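PDB 4D7W: sortase family protein, which probably acts as a cysteine transpeptidase of the sortase C class that takes part in pilus assembly on the surface of a Gram-positive streptococcus. Local coordinates for residues K22-Y30 against D50-D58; Q33-W41 against L157-G165. All blocks are in the same frame, centred on the assembly; numbering follows the deposited sequence.

Overall arrangement
Contact 1 joins two parts of the N-terminal region to each other, whereas contact 2 ties that region to a loop of the sortase barrel. Contact 1 sets helix 17-31 against residues 50-58, the last part of helix 45-52 and the loop leading on from it. Contact 2 lays helix 34-37 and residues 38-41 on the long loop between strands 140-152 and 167-175. Their centres lie about 19 Å apart, and each is 14 to 15 Å from the centre of the chain. The segments adjoin and alternate in sequence: 33-41 follows closely on helix 17-31 and precedes helix 45-52. A 1,2-ethanediol, probably from the crystallisation liquor, sits on the loop of contact 2, where Arg187 also bonds it.

Contact 1 of 2, residues K22-Y30 against D50-D58; sequences KIINRAKEY and DYNSQLAID
With CG of Tyr30 anti to the backbone N (chi1 -177°), its ring reaches across to Gln54, whose chain folds back at chi2 (-70°). Gln54 CG thereby lies over the ring face, 4.2 Å from the Tyr30 centroid, in a CH-pi contact. Asp50 OD2 comes to the ring edge, 3.5 Å from Tyr30 CD1. The other carboxylate oxygen, Asp50 OD1, takes a hydrogen bond from Gln54 NE2 at 3.1 Å, met from above the carboxylate plane, and pairs with Arg26 NH2 in a salt bridge at 3.5 Å. The Arg26 guanidinium has Gln54 NE2 over one face, toward its rim, the two planes 21° apart. At its edge Ser53 OG receives a weak bond from Arg26 NH2 at 3.3 Å. Helix 17-31 and helix 45-52 belong to the N-terminal helical part that packs on the sortase barrel, as in other class C pilus sortases; Tyr51 reaches barrel residues, its OH bonded to His92. Gln54 OE1, too badly placed for a bond to Ala27 N, is served by a water at 2.7 Å that also joins Ile23 O and Leu55 N. A second water links Gln54 NE2 to Arg26 O, thus both ends of the amide are held. Beyond them Leu55 CD2 touches both Ile23 CG2 (3.9 Å) and Ala27 CB (3.7 Å), while Ile23 CD1 meets Ile57 CG2.

Contact 2 of 2, residues Q33-W41 against L157-G165; sequences QFKTSGMKW and LRDLQIVKG. With EDO (1,2-ethanediol), chain B.
Ile162 makes the central apolar contact: its CD1 touches Phe34 CB at 3.7 Å and Met39 CE at 4.0 Å. The CG1 branch, anti to the carbonyl carbon (chi1 -64°), packs on the backbone of Gly38, which leaves helix 34-37 with positive phi. Trp41 is sandwiched, Met39 CB over one face and Leu157 CD1 over the opposite one, the latter a CH-pi contact 3.9 Å from the centroid of the Trp41 six-membered ring. Met39 CE lies 3.4 Å from Leu160 O, a buried carbonyl for which the model holds no hydrogen-bond partner. Polar links between the segments run through one water, bonded to Met39 N at 2.9 Å, Gln161 OE1 at 2.9 Å and Ile162 N. Within the loop, Gln161 NE2 bonds Leu157 O at 2.8 Å, bracing the type I turn 157-160, while Leu160 N approaches that oxygen from the other face of its plane. The ethanediol bonds Arg158 O and Asp159 O of this turn and Gln161 N just beyond it. This is the long connection between strands 140-152 and 167-175, corresponding to the β6/β7 loop of the sortase fold, here backed by the N-terminal region.

Contact 1 of 2, residues K22-Y30 against D50-D58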
loop_
_atom_site.group_PDB
_atom_site.type_symbol
_atom_site.label_atom_id
_atom_site.label_comp_id
_atom_site.label_asym_id
_atom_site.label_seq_id
_atom_site.Cartn_x
_atom_site.Cartn_y
_atom_site.Cartn_z
ATOM N N LYS A 22 20.144 2.707 -3.647
ATOM C CA LYS A 22 20.173 1.251 -3.710
ATOM C C LYS A 22 18.770 0.687 -3.480
ATOM O O LYS A 22 18.262 -0.107 -4.270
ATOM C CB LYS A 22 21.156 0.689 -2.686
ATOM C CG LYS A 22 21.216 -0.832 -2.640
ATOM C CD LYS A 22 22.477 -1.307 -1.917
ATOM C CE LYS A 22 22.343 -2.727 -1.371
ATOM N NZ LYS A 22 21.622 -2.772 -0.056
ATOM N N ILE A 23 18.137 1.111 -2.397
ATOM C CA ILE A 23 16.822 0.581 -2.050
ATOM C C ILE A 23 15.740 0.969 -3.068
ATOM O O ILE A 23 14.935 0.123 -3.495
ATOM C CB ILE A 23 16.411 1.039 -0.624
ATOM C CG1 ILE A 23 17.417 0.492 0.397
ATOM C CG2 ILE A 23 15.005 0.543 -0.303
ATOM C CD1 ILE A 23 17.323 1.092 1.793
ATOM N N ILE A 24 15.717 2.230 -3.480
ATOM C CA ILE A 24 14.723 2.651 -4.459
ATOM C C ILE A 24 14.918 1.932 -5.786
ATOM O O ILE A 24 13.951 1.432 -6.373
ATOM C CB ILE A 24 14.752 4.181 -4.691
ATOM C CG1 ILE A 24 14.140 4.911 -3.505
ATOM C CG2 ILE A 24 13.970 4.557 -5.942
ATOM C CD1 ILE A 24 12.722 4.448 -3.157
ATOM N N ASN A 25 16.166 1.875 -6.269
ATOM C CA ASN A 25 16.464 1.197 -7.535
ATOM C C ASN A 25 16.051 -0.276 -7.536
ATOM O O ASN A 25 15.448 -0.759 -8.492
ATOM C CB ASN A 25 17.959 1.316 -7.870
ATOM C CG ASN A 25 18.310 2.657 -8.469
ATOM O OD1 ASN A 25 17.443 3.506 -8.649
ATOM N ND2 ASN A 25 19.599 2.863 -8.776
ATOM N N ARG A 26 16.362 -0.988 -6.459
ATOM C CA ARG A 26 15.907 -2.373 -6.314
ATOM C C ARG A 26 14.381 -2.491 -6.343
ATOM O O ARG A 26 13.827 -3.446 -6.890
ATOM C CB ARG A 26 16.439 -2.974 -5.011
ATOM C CG ARG A 26 17.948 -3.254 -5.012
ATOM C CD ARG A 26 18.328 -4.134 -3.812
ATOM N NE ARG A 26 17.879 -5.518 -4.000
ATOM C CZ ARG A 26 17.010 -6.156 -3.208
ATOM N NH1 ARG A 26 16.484 -5.545 -2.151
ATOM N NH2 ARG A 26 16.671 -7.417 -3.473
ATOM N N ALA A 27 13.705 -1.528 -5.739
ATOM C CA ALA A 27 12.238 -1.577 -5.704
ATOM C C ALA A 27 11.688 -1.290 -7.092
ATOM O O ALA A 27 10.736 -1.912 -7.517
ATOM C CB ALA A 27 11.690 -0.595 -4.678
ATOM N N LYS A 28 12.339 -0.387 -7.824
ATOM C CA LYS A 28 11.929 -0.112 -9.196
ATOM C C LYS A 28 12.134 -1.326 -10.078
ATOM O O LYS A 28 11.284 -1.673 -10.893
ATOM C CB LYS A 28 12.691 1.083 -9.753
ATOM C CG LYS A 28 12.356 2.378 -9.058
ATOM C CD LYS A 28 13.007 3.534 -9.796
ATOM C CE LYS A 28 12.628 4.849 -9.177
ATOM N NZ LYS A 28 13.329 5.941 -9.917
ATOM N N GLU A 29 13.277 -1.971 -9.927
ATOM C CA GLU A 29 13.551 -3.172 -10.688
ATOM C C GLU A 29 12.483 -4.219 -10.378
ATOM O O GLU A 29 11.939 -4.855 -11.273
ATOM C CB GLU A 29 14.940 -3.704 -10.361
ATOM C CG GLU A 29 15.450 -4.678 -11.365
ATOM C CD GLU A 29 15.718 -4.024 -12.707
ATOM O OE1 GLU A 29 15.760 -2.772 -12.776
ATOM O OE2 GLU A 29 15.890 -4.765 -13.692
ATOM N N TYR A 30 12.188 -4.386 -9.094
ATOM C CA TYR A 30 11.153 -5.316 -8.663
ATOM C C TYR A 30 9.820 -5.038 -9.355
ATOM O O TYR A 30 9.216 -5.935 -9.935
ATOM C CB TYR A 30 10.991 -5.233 -7.156
ATOM C CG TYR A 30 9.986 -6.206 -6.571
ATOM C CD1 TYR A 30 10.378 -7.481 -6.154
ATOM C CD2 TYR A 30 8.654 -5.838 -6.398
ATOM C CE1 TYR A 30 9.473 -8.364 -5.591
ATOM C CE2 TYR A 30 7.735 -6.712 -5.837
ATOM C CZ TYR A 30 8.151 -7.977 -5.434
ATOM O OH TYR A 30 7.237 -8.842 -4.882
ATOM N N ASP A 50 12.407 -12.433 -1.749
ATOM C CA ASP A 50 12.774 -11.224 -2.475
ATOM C C ASP A 50 11.903 -10.055 -2.016
ATOM O O ASP A 50 12.388 -8.959 -1.717
ATOM C CB ASP A 50 12.621 -11.421 -3.985
ATOM C CG ASP A 50 13.118 -10.209 -4.788
ATOM O OD1 ASP A 50 13.944 -9.420 -4.256
ATOM O OD2 ASP A 50 12.693 -10.050 -5.958
ATOM N N TYR A 51 10.601 -10.303 -1.970
ATOM C CA TYR A 51 9.634 -9.300 -1.528
ATOM C C TYR A 51 9.987 -8.735 -0.149
ATOM O O TYR A 51 10.030 -7.525 0.032
ATOM C CB TYR A 51 8.236 -9.912 -1.525
ATOM C CG TYR A 51 7.171 -9.089 -0.821
ATOM C CD1 TYR A 51 6.816 -7.836 -1.290
ATOM C CD2 TYR A 51 6.505 -9.579 0.289
ATOM C CE1 TYR A 51 5.836 -7.077 -0.665
ATOM C CE2 TYR A 51 5.512 -8.815 0.931
ATOM C CZ TYR A 51 5.188 -7.575 0.445
ATOM O OH TYR A 51 4.219 -6.810 1.061
ATOM N N ASN A 52 10.270 -9.602 0.819
ATOM C CA ASN A 52 10.571 -9.125 2.164
ATOM C C ASN A 52 11.818 -8.247 2.246
ATOM O O ASN A 52 11.952 -7.437 3.165
ATOM C CB ASN A 52 10.708 -10.303 3.130
ATOM C CG ASN A 52 9.371 -10.938 3.450
ATOM O OD1 ASN A 52 8.327 -10.292 3.347
ATOM N ND2 ASN A 52 9.393 -12.205 3.845
ATOM N N SER A 53 12.719 -8.398 1.282
ATOM C CA SER A 53 13.928 -7.583 1.244
ATOM C C SER A 53 13.694 -6.235 0.578
ATOM O O SER A 53 14.590 -5.389 0.577
ATOM C CB SER A 53 15.041 -8.314 0.492
ATOM O OG SER A 53 14.770 -8.319 -0.906
ATOM N N GLN A 54 12.530 -6.041 -0.047
ATOM C CA GLN A 54 12.312 -4.791 -0.771
ATOM C C GLN A 54 11.829 -3.722 0.196
ATOM O O GLN A 54 11.027 -4.011 1.071
ATOM C CB GLN A 54 11.305 -4.976 -1.924
ATOM C CG GLN A 54 11.771 -5.964 -2.991
ATOM C CD GLN A 54 12.946 -5.427 -3.812
ATOM O OE1 GLN A 54 13.184 -4.223 -3.843
ATOM N NE2 GLN A 54 13.676 -6.319 -4.473
ATOM N N LEU A 55 12.326 -2.497 0.034
ATOM C CA LEU A 55 11.910 -1.341 0.837
ATOM C C LEU A 55 12.071 -1.601 2.338
ATOM O O LEU A 55 11.274 -1.139 3.147
ATOM C CB LEU A 55 10.452 -0.963 0.516
ATOM C CG LEU A 55 10.251 -0.544 -0.942
ATOM C CD1 LEU A 55 8.795 -0.151 -1.189
ATOM C CD2 LEU A 55 11.179 0.599 -1.256
ATOM N N ALA A 56 13.093 -2.364 2.700
ATOM C CA ALA A 56 13.293 -2.745 4.089
ATOM C C ALA A 56 14.512 -2.034 4.637
ATOM O O ALA A 56 15.592 -2.146 4.056
ATOM C CB ALA A 56 13.454 -4.273 4.216
ATOM N N ILE A 57 14.354 -1.287 5.731
ATOM C CA ILE A 57 15.513 -0.634 6.352
ATOM C C ILE A 57 15.788 -1.151 7.763
ATOM O O ILE A 57 16.677 -0.640 8.450
ATOM C CB ILE A 57 15.345 0.882 6.435
ATOM C CG1 ILE A 57 14.271 1.236 7.463
ATOM C CG2 ILE A 57 15.028 1.471 5.053
ATOM C CD1 ILE A 57 14.038 2.735 7.573
ATOM N N ASP A 58 15.019 -2.150 8.191
ATOM C CA ASP A 58 15.228 -2.809 9.480
ATOM C C ASP A 58 14.441 -4.101 9.451
ATOM O O ASP A 58 13.919 -4.469 8.416
ATOM C CB ASP A 58 14.808 -1.914 10.662
ATOM C CG ASP A 58 13.352 -1.426 10.573
ATOM O OD1 ASP A 58 12.470 -2.166 10.083
ATOM O OD2 ASP A 58 13.089 -0.283 11.005
HETATM O O HOH W 1 14.058 -2.225 -2.307
HETATM O O HOH W 2 16.616 -3.226 -1.026
HETATM O O HOH W 3 15.023 -5.964 -6.988
#

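Contact 2 of 2, residues Q33-W41 against L157-G165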
loop_
_atom_site.group_PDB
_atom_site.type_symbol
_atom_site.label_atom_id
_atom_site.label_comp_id
_atom_site.label_asym_id
_atom_site.label_seq_id
_atom_site.Cartn_x
_atom_site.Cartn_y
_atom_site.Cartn_z
ATOM N N GLN A 33 8.600 -6.196 -13.063
ATOM C CA GLN A 33 8.158 -7.528 -13.459
ATOM C C GLN A 33 6.665 -7.614 -13.757
ATOM O O GLN A 33 6.234 -8.465 -14.530
ATOM C CB GLN A 33 8.503 -8.548 -12.376
ATOM C CG GLN A 33 7.565 -8.533 -11.189
ATOM C CD GLN A 33 8.062 -9.433 -10.076
ATOM O OE1 GLN A 33 7.871 -10.650 -10.124
ATOM N NE2 GLN A 33 8.727 -8.845 -9.076
ATOM N N PHE A 34 5.871 -6.746 -13.143
ATOM C CA PHE A 34 4.411 -6.919 -13.191
ATOM C C PHE A 34 3.817 -6.733 -14.588
ATOM O O PHE A 34 2.784 -7.329 -14.908
ATOM C CB PHE A 34 3.756 -5.986 -12.184
ATOM C CG PHE A 34 4.049 -6.378 -10.772
ATOM C CD1 PHE A 34 3.290 -7.355 -10.146
ATOM C CD2 PHE A 34 5.135 -5.837 -10.099
ATOM C CE1 PHE A 34 3.586 -7.753 -8.845
ATOM C CE2 PHE A 34 5.442 -6.241 -8.806
ATOM C CZ PHE A 34 4.668 -7.199 -8.183
ATOM N N LYS A 35 4.489 -5.952 -15.429
ATOM C CA LYS A 35 4.018 -5.739 -16.793
ATOM C C LYS A 35 3.877 -7.075 -17.522
ATOM O O LYS A 35 2.916 -7.281 -18.261
ATOM C CB LYS A 35 4.960 -4.810 -17.563
ATOM C CG LYS A 35 4.367 -4.298 -18.871
ATOM C CD LYS A 35 5.316 -3.357 -19.605
ATOM C CE LYS A 35 4.711 -2.908 -20.931
ATOM N NZ LYS A 35 5.618 -2.015 -21.708
ATOM N N THR A 36 4.814 -7.995 -17.293
ATOM C CA THR A 36 4.719 -9.311 -17.917
ATOM C C THR A 36 4.025 -10.347 -17.021
ATOM O O THR A 36 3.283 -11.192 -17.513
ATOM C CB THR A 36 6.103 -9.847 -18.314
ATOM O OG1 THR A 36 6.969 -9.810 -17.178
ATOM C CG2 THR A 36 6.708 -9.011 -19.440
ATOM N N SER A 37 4.241 -10.269 -15.710
ATOM C CA SER A 37 3.777 -11.325 -14.810
ATOM C C SER A 37 2.330 -11.164 -14.356
ATOM O O SER A 37 1.664 -12.146 -14.031
ATOM C CB SER A 37 4.683 -11.403 -13.578
ATOM O OG SER A 37 4.352 -10.404 -12.626
ATOM N N GLY A 38 1.840 -9.933 -14.322
ATOM C CA GLY A 38 0.546 -9.673 -13.716
ATOM C C GLY A 38 0.661 -9.818 -12.207
ATOM O O GLY A 38 1.769 -9.910 -11.660
ATOM N N MET A 39 -0.477 -9.829 -11.517
ATOM C CA MET A 39 -0.458 -9.997 -10.070
ATOM C C MET A 39 0.125 -11.345 -9.711
ATOM O O MET A 39 -0.142 -12.348 -10.374
ATOM C CB MET A 39 -1.862 -9.869 -9.486
ATOM C CG MET A 39 -2.429 -8.477 -9.621
ATOM S SD MET A 39 -1.514 -7.299 -8.615
ATOM C CE MET A 39 -2.557 -5.852 -8.703
ATOM N N LYS A 40 0.918 -11.373 -8.654
ATOM C CA LYS A 40 1.574 -12.602 -8.257
ATOM C C LYS A 40 0.793 -13.286 -7.145
ATOM O O LYS A 40 1.276 -13.400 -6.025
ATOM C CB LYS A 40 3.014 -12.314 -7.828
ATOM C CG LYS A 40 3.850 -11.672 -8.946
ATOM C CD LYS A 40 5.345 -11.741 -8.684
ATOM C CE LYS A 40 5.888 -13.136 -8.915
ATOM N NZ LYS A 40 5.832 -13.554 -10.340
ATOM N N TRP A 41 -0.416 -13.734 -7.466
ATOM C CA TRP A 41 -1.242 -14.506 -6.539
ATOM C C TRP A 41 -0.546 -15.798 -6.076
ATOM O O TRP A 41 -0.722 -16.229 -4.940
ATOM C CB TRP A 41 -2.597 -14.860 -7.180
ATOM C CG TRP A 41 -3.328 -13.695 -7.808
ATOM C CD1 TRP A 41 -3.573 -13.499 -9.140
ATOM C CD2 TRP A 41 -3.903 -12.571 -7.129
ATOM N NE1 TRP A 41 -4.259 -12.322 -9.331
ATOM C CE2 TRP A 41 -4.475 -11.735 -8.113
ATOM C CE3 TRP A 41 -3.980 -12.186 -5.788
ATOM C CZ2 TRP A 41 -5.113 -10.538 -7.795
ATOM C CZ3 TRP A 41 -4.620 -11.003 -5.475
ATOM C CH2 TRP A 41 -5.176 -10.189 -6.475
ATOM N N LEU A 157 -11.939 -10.426 -8.123
ATOM C CA LEU A 157 -10.625 -9.792 -8.210
ATOM C C LEU A 157 -10.446 -8.993 -9.489
ATOM O O LEU A 157 -9.326 -8.627 -9.842
ATOM C CB LEU A 157 -9.517 -10.837 -8.111
ATOM C CG LEU A 157 -9.471 -11.663 -6.830
ATOM C CD1 LEU A 157 -8.250 -12.570 -6.855
ATOM C CD2 LEU A 157 -9.463 -10.758 -5.609
ATOM N N ARG A 158 -11.556 -8.718 -10.164
ATOM C CA ARG A 158 -11.537 -8.072 -11.469
ATOM C C ARG A 158 -10.967 -6.666 -11.432
ATOM O O ARG A 158 -10.353 -6.216 -12.406
ATOM C CB ARG A 158 -12.947 -8.030 -12.053
ATOM C CG ARG A 158 -13.506 -9.391 -12.432
ATOM C CD ARG A 158 -14.902 -9.255 -13.016
ATOM N NE ARG A 158 -15.859 -8.841 -11.997
ATOM C CZ ARG A 158 -17.158 -8.679 -12.214
ATOM N NH1 ARG A 158 -17.664 -8.890 -13.421
ATOM N NH2 ARG A 158 -17.954 -8.306 -11.222
ATOM N N ASP A 159 -11.171 -5.971 -10.318
ATOM C CA ASP A 159 -10.683 -4.605 -10.200
ATOM C C ASP A 159 -9.291 -4.546 -9.582
ATOM O O ASP A 159 -8.771 -3.462 -9.324
ATOM C CB ASP A 159 -11.648 -3.765 -9.376
ATOM C CG ASP A 159 -13.065 -3.842 -9.897
ATOM O OD1 ASP A 159 -13.292 -3.377 -11.034
ATOM O OD2 ASP A 159 -13.944 -4.368 -9.176
ATOM N N LEU A 160 -8.692 -5.709 -9.361
ATOM C CA LEU A 160 -7.426 -5.776 -8.642
ATOM C C LEU A 160 -6.340 -6.399 -9.523
ATOM O O LEU A 160 -5.588 -7.261 -9.081
ATOM C CB LEU A 160 -7.605 -6.555 -7.341
ATOM C CG LEU A 160 -8.561 -5.910 -6.329
ATOM C CD1 LEU A 160 -8.851 -6.837 -5.161
ATOM C CD2 LEU A 160 -8.013 -4.586 -5.821
ATOM N N GLN A 161 -6.263 -5.956 -10.780
ATOM C CA GLN A 161 -5.308 -6.533 -11.721
ATOM C C GLN A 161 -4.321 -5.489 -12.233
ATOM O O GLN A 161 -4.544 -4.287 -12.097
ATOM C CB GLN A 161 -6.046 -7.182 -12.907
ATOM C CG GLN A 161 -7.101 -8.217 -12.501
ATOM C CD GLN A 161 -6.496 -9.457 -11.850
ATOM O OE1 GLN A 161 -5.346 -9.820 -12.121
ATOM N NE2 GLN A 161 -7.271 -10.113 -10.986
ATOM N N ILE A 162 -3.218 -5.955 -12.817
ATOM C CA ILE A 162 -2.253 -5.047 -13.422
ATOM C C ILE A 162 -2.830 -4.538 -14.712
ATOM O O ILE A 162 -3.353 -5.329 -15.495
ATOM C CB ILE A 162 -0.910 -5.734 -13.722
ATOM C CG1 ILE A 162 -0.247 -6.189 -12.417
ATOM C CG2 ILE A 162 -0.026 -4.799 -14.544
ATOM C CD1 ILE A 162 0.200 -5.060 -11.510
ATOM N N VAL A 163 -2.742 -3.226 -14.935
ATOM C CA VAL A 163 -3.154 -2.636 -16.197
ATOM C C VAL A 163 -1.921 -1.992 -16.838
ATOM O O VAL A 163 -1.282 -1.136 -16.231
ATOM C CB VAL A 163 -4.278 -1.587 -16.017
ATOM C CG1 VAL A 163 -4.617 -0.918 -17.347
ATOM C CG2 VAL A 163 -5.511 -2.231 -15.415
ATOM N N LYS A 164 -1.585 -2.414 -18.051
ATOM C CA LYS A 164 -0.393 -1.908 -18.723
ATOM C C LYS A 164 -0.525 -0.409 -18.970
ATOM O O LYS A 164 -1.594 0.073 -19.354
ATOM C CB LYS A 164 -0.163 -2.651 -20.041
ATOM C CG LYS A 164 0.176 -4.131 -19.883
ATOM C CD LYS A 164 0.629 -4.727 -21.215
ATOM C CE LYS A 164 1.089 -6.176 -21.082
ATOM N NZ LYS A 164 -0.028 -7.151 -21.256
ATOM N N GLY A 165 0.550 0.333 -18.731
ATOM C CA GLY A 165 0.531 1.767 -18.972
ATOM C C GLY A 165 -0.254 2.583 -17.951
ATOM O O GLY A 165 -0.540 3.766 -18.178
HETATM C C1 EDO B . -8.144 -3.378 -13.290
HETATM O O1 EDO B . -8.358 -4.448 -12.367
HETATM C C2 EDO B . -7.633 -2.163 -12.528
HETATM O O2 EDO B . -8.687 -1.657 -11.717
HETATM O O HOH W 4 -2.797 -8.870 -13.058
#